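Local coordinates for hydrolase, haloacid dehalogenase-like family (Streptococcus pneumoniae, PDB 2FI1), which probably hydrolyses a substrate in the manner of the haloacid dehalogenase family and binds a calcium ion in the crystal, at residues A[5-10]-A[98-103]; A[88-93]-A[183-188]; A[126-131]-A[143-148]. One frame throughout, in Å; residues are numbered along the deposited sequence.

All three contacts belong to the Rossmann-like domain with its parallel sheet, and all are partly buried. Interaction 1 lies in the sheet itself, pairing strands 8-11 and 100-104 by backbone hydrogen bonds, with a salt bridge at the start of the pairing. Interaction 2 joins helices 87-96 and 181-188 on the face carrying Tyr9 and His101, whose NE2 approaches Leu91 O. Interaction 3 joins the outermost strand 124-128 to helix 141-149 on the face carrying Ile10 and Phe102. Buried apolar pairs (Ile10-Phe102, Leu90-Leu184) contrast with polar ones, salt bridges in 1 and 2 and a tyrosine-glutamate bond in 3, made mostly by partly exposed residues, though Asp8 is buried. Interactions 2 and 3 do not touch.

Interaction 1: residues A[5-10]-A[98-103]; sequences KYHDYI and GGRHFL
His7 to Ile10 run alongside Gly99 to Phe102 as parallel neighbours, the short strand axes 4.8 Å apart and 17° from exactly aligned. The rungs alternate: Arg100 N gives its hydrogen to His7 O, Arg100 O receives Tyr9 N at 2.9 Å, and Phe102 N closes on Tyr9 O at 2.8 Å. Just before the strand, Gly98, at positive phi, is the C-prime residue of the Schellman motif ending helix 87-96, and the CA of Gly99 comes 3.1 Å from His7 O in a C-H...O contact. The His7 ring, its CG anti to the backbone N, has Gly99 CA over one face and Arg100 NE near its edge. This is the pairing of the first two strands of the HAD-type Rossmann-like sheet; strand 155-159 flanks 8-11 on its other edge. Asp8, Ile10, Arg100 and Phe102 face one side, Tyr9 and His101 the other. Arg100 bends at chi3 (-65°), turning its guanidinium alongside Asp8 for a side-on, two-nitrogen salt bridge: NE reaches OD1 of Asp8 at 2.8 Å, and NH2 of Arg100 reaches its OD2 at 3.0 Å. Both oxygens are met on their syn sides, though the flat groups are turned 39° apart and the donors are tilted out of the carboxylate plane. NH2 also donates to Tyr150 O, further limiting guanidinium rotation. Phe102 CZ lies over one guanidinium face, offset toward its rim, while the Phe102 ring presents its edge to Asp8 OD1. Ile10 CG1 packs on Phe102 CB at 4.2 Å. On the opposite face His101 ND1 is hydrogen-bonded to Trp11 NE1.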
# COMPACT_ATOMS: atom_id res chain seq x y z
N LYS A 5 -18.78 -3.09 -12.67
CA LYS A 5 -17.91 -2.90 -13.84
C LYS A 5 -16.79 -3.95 -13.97
O LYS A 5 -16.46 -4.38 -15.07
CB LYS A 5 -17.33 -1.48 -13.83
CG LYS A 5 -18.38 -0.36 -13.87
CD LYS A 5 -17.87 0.97 -13.29
CE LYS A 5 -18.98 2.00 -13.14
NZ LYS A 5 -19.51 2.49 -14.46
N TYR A 6 -16.22 -4.35 -12.84
CA TYR A 6 -15.09 -5.28 -12.83
C TYR A 6 -15.37 -6.44 -11.90
O TYR A 6 -16.01 -6.26 -10.87
CB TYR A 6 -13.83 -4.56 -12.36
CG TYR A 6 -13.43 -3.41 -13.24
CD1 TYR A 6 -12.81 -3.63 -14.46
CD2 TYR A 6 -13.70 -2.10 -12.86
CE1 TYR A 6 -12.45 -2.57 -15.28
CE2 TYR A 6 -13.35 -1.04 -13.67
CZ TYR A 6 -12.72 -1.28 -14.87
OH TYR A 6 -12.36 -0.20 -15.66
N HIS A 7 -14.85 -7.62 -12.24
CA HIS A 7 -14.98 -8.82 -11.40
C HIS A 7 -13.80 -8.98 -10.45
O HIS A 7 -13.98 -9.36 -9.30
CB HIS A 7 -15.11 -10.08 -12.26
CG HIS A 7 -15.30 -11.34 -11.46
ND1 HIS A 7 -16.50 -11.67 -10.86
CD2 HIS A 7 -14.44 -12.34 -11.16
CE1 HIS A 7 -16.37 -12.83 -10.24
NE2 HIS A 7 -15.12 -13.25 -10.40
N ASP A 8 -12.61 -8.68 -10.96
CA ASP A 8 -11.35 -8.95 -10.27
C ASP A 8 -10.59 -7.66 -10.02
O ASP A 8 -10.53 -6.77 -10.87
CB ASP A 8 -10.51 -9.91 -11.11
CG ASP A 8 -11.14 -11.28 -11.20
OD1 ASP A 8 -11.68 -11.73 -10.16
OD2 ASP A 8 -11.11 -11.90 -12.28
N TYR A 9 -10.00 -7.57 -8.83
CA TYR A 9 -9.36 -6.37 -8.34
C TYR A 9 -7.97 -6.76 -7.88
O TYR A 9 -7.83 -7.58 -6.98
CB TYR A 9 -10.20 -5.77 -7.19
CG TYR A 9 -11.55 -5.30 -7.67
CD1 TYR A 9 -11.76 -3.97 -8.01
CD2 TYR A 9 -12.60 -6.19 -7.86
CE1 TYR A 9 -12.98 -3.53 -8.47
CE2 TYR A 9 -13.83 -5.76 -8.34
CZ TYR A 9 -14.01 -4.43 -8.64
OH TYR A 9 -15.23 -3.99 -9.14
N ILE A 10 -6.95 -6.22 -8.54
CA ILE A 10 -5.57 -6.51 -8.18
C ILE A 10 -5.02 -5.28 -7.47
O ILE A 10 -4.81 -4.23 -8.09
CB ILE A 10 -4.71 -6.86 -9.41
CG1 ILE A 10 -5.29 -8.07 -10.15
CG2 ILE A 10 -3.29 -7.16 -8.95
CD1 ILE A 10 -4.52 -8.43 -11.41
N GLY A 98 -19.63 -10.76 -5.63
CA GLY A 98 -18.93 -11.88 -6.24
C GLY A 98 -17.54 -11.52 -6.75
O GLY A 98 -16.90 -12.33 -7.43
N GLY A 99 -17.06 -10.32 -6.43
CA GLY A 99 -15.73 -9.92 -6.85
C GLY A 99 -14.65 -10.69 -6.13
O GLY A 99 -14.87 -11.25 -5.06
N ARG A 100 -13.48 -10.75 -6.76
CA ARG A 100 -12.29 -11.36 -6.17
C ARG A 100 -11.22 -10.30 -6.02
O ARG A 100 -11.11 -9.39 -6.85
CB ARG A 100 -11.72 -12.50 -7.02
CG ARG A 100 -12.67 -13.67 -7.22
CD ARG A 100 -12.03 -14.79 -7.99
NE ARG A 100 -11.70 -14.39 -9.36
CZ ARG A 100 -11.18 -15.20 -10.27
NH1 ARG A 100 -10.93 -16.47 -9.98
NH2 ARG A 100 -10.92 -14.74 -11.48
N HIS A 101 -10.41 -10.46 -4.97
CA HIS A 101 -9.32 -9.57 -4.64
C HIS A 101 -8.02 -10.33 -4.70
O HIS A 101 -7.92 -11.45 -4.22
CB HIS A 101 -9.47 -9.02 -3.23
CG HIS A 101 -10.74 -8.29 -2.97
ND1 HIS A 101 -11.01 -7.05 -3.49
CD2 HIS A 101 -11.83 -8.64 -2.24
CE1 HIS A 101 -12.21 -6.66 -3.10
NE2 HIS A 101 -12.72 -7.60 -2.34
N PHE A 102 -7.01 -9.68 -5.27
CA PHE A 102 -5.65 -10.19 -5.32
C PHE A 102 -4.74 -9.08 -4.83
O PHE A 102 -5.10 -7.91 -4.86
CB PHE A 102 -5.26 -10.60 -6.74
CG PHE A 102 -6.19 -11.60 -7.33
CD1 PHE A 102 -5.96 -12.96 -7.17
CD2 PHE A 102 -7.33 -11.20 -8.01
CE1 PHE A 102 -6.84 -13.88 -7.70
CE2 PHE A 102 -8.20 -12.13 -8.53
CZ PHE A 102 -7.97 -13.45 -8.37
N LEU A 103 -3.55 -9.45 -4.38
CA LEU A 103 -2.57 -8.46 -3.93
C LEU A 103 -1.23 -8.77 -4.53
O LEU A 103 -0.82 -9.94 -4.53
CB LEU A 103 -2.47 -8.45 -2.40
CG LEU A 103 -1.65 -7.36 -1.69
CD1 LEU A 103 -2.29 -6.03 -1.81
CD2 LEU A 103 -1.54 -7.72 -0.22

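Interaction 2: residues A[88-93]-A[183-188]; sequences SDLLED and NLRQVL
Arg185 reaches across from helix 181-188 to Asp93 and Leu90 of helix 87-96, two helices on the same face of the Rossmann-like sheet. They run nearly parallel, 21° between their directions, but their axes stay 11.6 Å apart, so the gap is bridged by side chains, Arg185 spanning the greatest length. Arg185 leaves its backbone with CG anti to the carbonyl carbon (chi1 -76°) and then stays extended from CG to NE, which carries the guanidinium over to the neighbouring helix; a turn at chi4, about the CD-NE bond, sets the plane of the group across the chain. There the group is held in two ways. Its end meets Asp93 in a salt bridge, NH1 and NH2 both donating to the single oxygen OD2, at 2.9 Å from Arg185 NH1 and 3.0 Å from Arg185 NH2. That oxygen lies near the guanidinium plane, whereas the carboxylate is turned 72° against it; NH1 comes in on the anti lone pair of OD2, NH2 from above the carboxylate plane. Both bonds are somewhat bent. Meanwhile Leu90 lies against a flat side of the guanidinium, its CD1 centred 4.0 Å above the plane. The two side chains run antiparallel past one another, and the methyl also touches CG of Arg185. The C-terminal carboxylate of Ile190 gives NH1 a second anionic partner, in a salt bridge. Closer to the sheet the chemistry becomes purely apolar: Leu90 and Leu184 lie roughly perpendicular, and both also touch Trp11 of strand 8-11. Their meeting point is methyl on methyl, Leu90 CD2 against Leu184 CD2 at 3.8 Å.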
# COMPACT_ATOMS: atom_id res chain seq x y z
N SER A 88 -11.84 -1.68 4.57
CA SER A 88 -12.50 -2.97 4.80
C SER A 88 -13.94 -2.98 4.28
O SER A 88 -14.38 -3.98 3.70
CB SER A 88 -12.40 -3.37 6.28
OG SER A 88 -13.08 -2.48 7.11
N ASP A 89 -14.64 -1.85 4.40
CA ASP A 89 -16.00 -1.75 3.86
C ASP A 89 -16.03 -1.86 2.33
O ASP A 89 -16.95 -2.41 1.75
CB ASP A 89 -16.67 -0.44 4.25
CG ASP A 89 -17.12 -0.40 5.70
OD1 ASP A 89 -17.42 -1.47 6.29
OD2 ASP A 89 -17.23 0.72 6.24
N LEU A 90 -15.03 -1.28 1.65
CA LEU A 90 -14.99 -1.37 0.20
C LEU A 90 -14.69 -2.80 -0.24
O LEU A 90 -15.32 -3.31 -1.16
CB LEU A 90 -13.98 -0.38 -0.40
CG LEU A 90 -13.84 -0.46 -1.93
CD1 LEU A 90 -15.18 -0.26 -2.62
CD2 LEU A 90 -12.83 0.57 -2.44
N LEU A 91 -13.72 -3.44 0.41
CA LEU A 91 -13.44 -4.83 0.10
C LEU A 91 -14.70 -5.69 0.25
O LEU A 91 -15.01 -6.54 -0.58
CB LEU A 91 -12.30 -5.36 0.97
CG LEU A 91 -10.95 -4.67 0.77
CD1 LEU A 91 -9.94 -5.23 1.76
CD2 LEU A 91 -10.41 -4.82 -0.65
N GLU A 92 -15.46 -5.43 1.32
CA GLU A 92 -16.69 -6.19 1.56
C GLU A 92 -17.76 -5.93 0.51
O GLU A 92 -18.38 -6.87 0.01
CB GLU A 92 -17.24 -5.88 2.95
CG GLU A 92 -18.42 -6.76 3.37
CD GLU A 92 -18.13 -8.25 3.35
OE1 GLU A 92 -16.95 -8.67 3.42
OE2 GLU A 92 -19.09 -9.04 3.26
N ASP A 93 -17.97 -4.66 0.14
CA ASP A 93 -18.97 -4.37 -0.87
C ASP A 93 -18.65 -5.07 -2.18
O ASP A 93 -19.53 -5.56 -2.87
CB ASP A 93 -19.10 -2.86 -1.10
CG ASP A 93 -19.80 -2.13 0.03
OD1 ASP A 93 -20.58 -2.77 0.78
OD2 ASP A 93 -19.60 -0.91 0.18
N ASN A 183 -12.95 8.33 -3.66
CA ASN A 183 -12.88 8.53 -5.10
C ASN A 183 -12.98 7.24 -5.90
O ASN A 183 -13.58 7.21 -6.97
CB ASN A 183 -11.61 9.28 -5.49
CG ASN A 183 -11.65 9.73 -6.92
OD1 ASN A 183 -12.57 10.45 -7.33
ND2 ASN A 183 -10.67 9.29 -7.70
N LEU A 184 -12.37 6.17 -5.39
CA LEU A 184 -12.49 4.87 -6.04
C LEU A 184 -13.94 4.40 -6.01
O LEU A 184 -14.45 3.91 -7.02
CB LEU A 184 -11.56 3.86 -5.37
CG LEU A 184 -11.60 2.43 -5.93
CD1 LEU A 184 -11.41 2.40 -7.42
CD2 LEU A 184 -10.54 1.60 -5.24
N ARG A 185 -14.62 4.58 -4.88
CA ARG A 185 -16.06 4.28 -4.82
C ARG A 185 -16.83 5.06 -5.87
O ARG A 185 -17.72 4.51 -6.52
CB ARG A 185 -16.63 4.60 -3.45
CG ARG A 185 -16.27 3.60 -2.37
CD ARG A 185 -16.99 3.93 -1.08
NE ARG A 185 -16.85 2.87 -0.08
CZ ARG A 185 -17.57 1.74 -0.06
NH1 ARG A 185 -18.44 1.47 -1.01
NH2 ARG A 185 -17.36 0.87 0.91
N GLN A 186 -16.51 6.34 -6.03
CA GLN A 186 -17.22 7.18 -7.00
C GLN A 186 -17.04 6.66 -8.43
O GLN A 186 -17.99 6.64 -9.21
CB GLN A 186 -16.76 8.64 -6.88
CG GLN A 186 -17.39 9.64 -7.86
CD GLN A 186 -18.87 9.89 -7.61
OE1 GLN A 186 -19.71 9.55 -8.45
NE2 GLN A 186 -19.20 10.54 -6.49
N VAL A 187 -15.83 6.22 -8.76
CA VAL A 187 -15.57 5.67 -10.09
C VAL A 187 -16.30 4.34 -10.30
O VAL A 187 -16.71 4.02 -11.42
CB VAL A 187 -14.04 5.55 -10.33
CG1 VAL A 187 -13.73 4.73 -11.56
CG2 VAL A 187 -13.43 6.94 -10.43
N LEU A 188 -16.46 3.57 -9.23
CA LEU A 188 -17.09 2.24 -9.29
C LEU A 188 -18.61 2.24 -9.03
O LEU A 188 -19.24 1.18 -9.16
CB LEU A 188 -16.43 1.30 -8.28
CG LEU A 188 -14.94 0.98 -8.48
CD1 LEU A 188 -14.46 0.10 -7.33
CD2 LEU A 188 -14.71 0.31 -9.80

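Interaction 3: residues A[126-131]-A[143-148]; sequences EVVTSS and MLYLRE
Strand 124-128, an outermost strand of the parallel sheet, is joined here to helix 141-149, which packs on the sheet face carrying Ile10 and Phe102. Strand and helix run in nearly opposite directions, 160° apart, their short axes 10.7 Å from each other. Glu126 and Tyr145 come from opposite directions: the glutamate is extended, with CG anti to the backbone N (chi1 -175°), and its OE2 takes the hydrogen of Tyr145 OH at 2.6 Å on the syn lone pair. OE2 lies at the ring edge, in the ring plane, and the carboxylate is turned 71° against that plane. Farther along the strand Val128 offers one methyl to two helix residues. Its CG2 sits 4.0 Å from Tyr145 CE2, at the ring edge, and 4.0 Å from Leu146 CD2. Leu146 continues inward onto Phe102 and Val104, so this small apolar patch runs on into the sheet core, while Phe134 meets the Tyr145 ring. Lys149 NZ forms a salt bridge with the other carboxylate oxygen, Glu126 OE1, and a hydrogen bond with Tyr145 OH; Tyr150 OH also bonds OE1. With its phenol hydrogen committed to OE2, Tyr145 OH can accept from the lysine, and the nearby ammonium charge would be expected to keep Glu126 ionised.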
# COMPACT_ATOMS: atom_id res chain seq x y z
N GLU A 126 -5.47 -14.65 -3.73
CA GLU A 126 -4.04 -14.92 -3.68
C GLU A 126 -3.28 -13.62 -3.42
O GLU A 126 -3.64 -12.56 -3.94
CB GLU A 126 -3.53 -15.58 -4.97
CG GLU A 126 -2.04 -15.96 -4.87
CD GLU A 126 -1.53 -16.87 -5.97
OE1 GLU A 126 -2.31 -17.63 -6.58
OE2 GLU A 126 -0.31 -16.83 -6.23
N VAL A 127 -2.26 -13.74 -2.59
CA VAL A 127 -1.31 -12.67 -2.29
C VAL A 127 0.03 -13.07 -2.91
O VAL A 127 0.57 -14.13 -2.57
CB VAL A 127 -1.15 -12.44 -0.78
CG1 VAL A 127 -0.08 -11.39 -0.51
CG2 VAL A 127 -2.47 -12.04 -0.15
N VAL A 128 0.53 -12.23 -3.81
CA VAL A 128 1.84 -12.43 -4.43
C VAL A 128 2.83 -11.55 -3.68
O VAL A 128 2.64 -10.33 -3.61
CB VAL A 128 1.80 -12.04 -5.92
CG1 VAL A 128 3.22 -12.07 -6.53
CG2 VAL A 128 0.82 -12.94 -6.69
N THR A 129 3.86 -12.16 -3.10
CA THR A 129 4.96 -11.44 -2.46
C THR A 129 6.23 -11.74 -3.24
O THR A 129 6.20 -12.48 -4.21
CB THR A 129 5.15 -11.87 -1.00
OG1 THR A 129 5.75 -13.17 -0.97
CG2 THR A 129 3.83 -11.90 -0.25
N SER A 130 7.35 -11.17 -2.80
CA SER A 130 8.63 -11.42 -3.48
C SER A 130 8.98 -12.90 -3.55
O SER A 130 9.68 -13.33 -4.47
CB SER A 130 9.76 -10.67 -2.81
OG SER A 130 9.99 -11.15 -1.50
N SER A 131 8.48 -13.69 -2.60
CA SER A 131 8.81 -15.11 -2.56
C SER A 131 8.20 -15.91 -3.71
O SER A 131 8.58 -17.06 -3.93
CB SER A 131 8.41 -15.72 -1.21
OG SER A 131 7.01 -15.84 -1.12
N MET A 143 1.33 -9.76 -12.78
CA MET A 143 -0.08 -9.56 -13.12
C MET A 143 -0.51 -10.48 -14.27
O MET A 143 -1.64 -10.96 -14.26
CB MET A 143 -0.43 -8.07 -13.31
CG MET A 143 -0.77 -7.24 -11.95
SD MET A 143 -0.74 -5.55 -12.39
CE MET A 143 -0.02 -4.90 -10.88
N LEU A 144 0.39 -10.79 -15.21
CA LEU A 144 0.08 -11.79 -16.24
C LEU A 144 -0.07 -13.19 -15.64
O LEU A 144 -0.89 -13.98 -16.09
CB LEU A 144 1.16 -11.80 -17.33
CG LEU A 144 1.15 -10.57 -18.24
CD1 LEU A 144 2.41 -10.48 -19.08
CD2 LEU A 144 -0.09 -10.55 -19.14
N TYR A 145 0.73 -13.49 -14.63
CA TYR A 145 0.60 -14.75 -13.89
C TYR A 145 -0.80 -14.86 -13.29
O TYR A 145 -1.45 -15.90 -13.40
CB TYR A 145 1.68 -14.86 -12.80
CG TYR A 145 1.33 -15.75 -11.62
CD1 TYR A 145 1.45 -17.12 -11.70
CD2 TYR A 145 0.93 -15.19 -10.41
CE1 TYR A 145 1.15 -17.93 -10.61
CE2 TYR A 145 0.63 -15.98 -9.32
CZ TYR A 145 0.74 -17.36 -9.41
OH TYR A 145 0.46 -18.18 -8.35
N LEU A 146 -1.26 -13.80 -12.63
CA LEU A 146 -2.60 -13.81 -12.04
C LEU A 146 -3.69 -13.90 -13.10
O LEU A 146 -4.66 -14.63 -12.94
CB LEU A 146 -2.82 -12.57 -11.17
CG LEU A 146 -2.05 -12.52 -9.85
CD1 LEU A 146 -2.28 -11.17 -9.19
CD2 LEU A 146 -2.42 -13.67 -8.93
N ARG A 147 -3.51 -13.15 -14.18
CA ARG A 147 -4.48 -13.16 -15.27
C ARG A 147 -4.64 -14.56 -15.86
O ARG A 147 -5.77 -15.00 -16.13
CB ARG A 147 -4.07 -12.17 -16.36
CG ARG A 147 -5.00 -12.13 -17.55
CD ARG A 147 -4.28 -11.59 -18.76
NE ARG A 147 -4.71 -10.22 -19.03
CZ ARG A 147 -5.69 -9.89 -19.86
NH1 ARG A 147 -6.38 -10.81 -20.53
NH2 ARG A 147 -5.98 -8.61 -20.02
N GLU A 148 -3.53 -15.26 -16.06
CA GLU A 148 -3.56 -16.62 -16.59
C GLU A 148 -4.11 -17.62 -15.58
O GLU A 148 -5.01 -18.41 -15.87
CB GLU A 148 -2.15 -17.04 -17.04
CG GLU A 148 -2.04 -18.46 -17.62
CD GLU A 148 -0.63 -18.84 -18.04
OE1 GLU A 148 0.10 -17.98 -18.58
OE2 GLU A 148 -0.25 -20.02 -17.84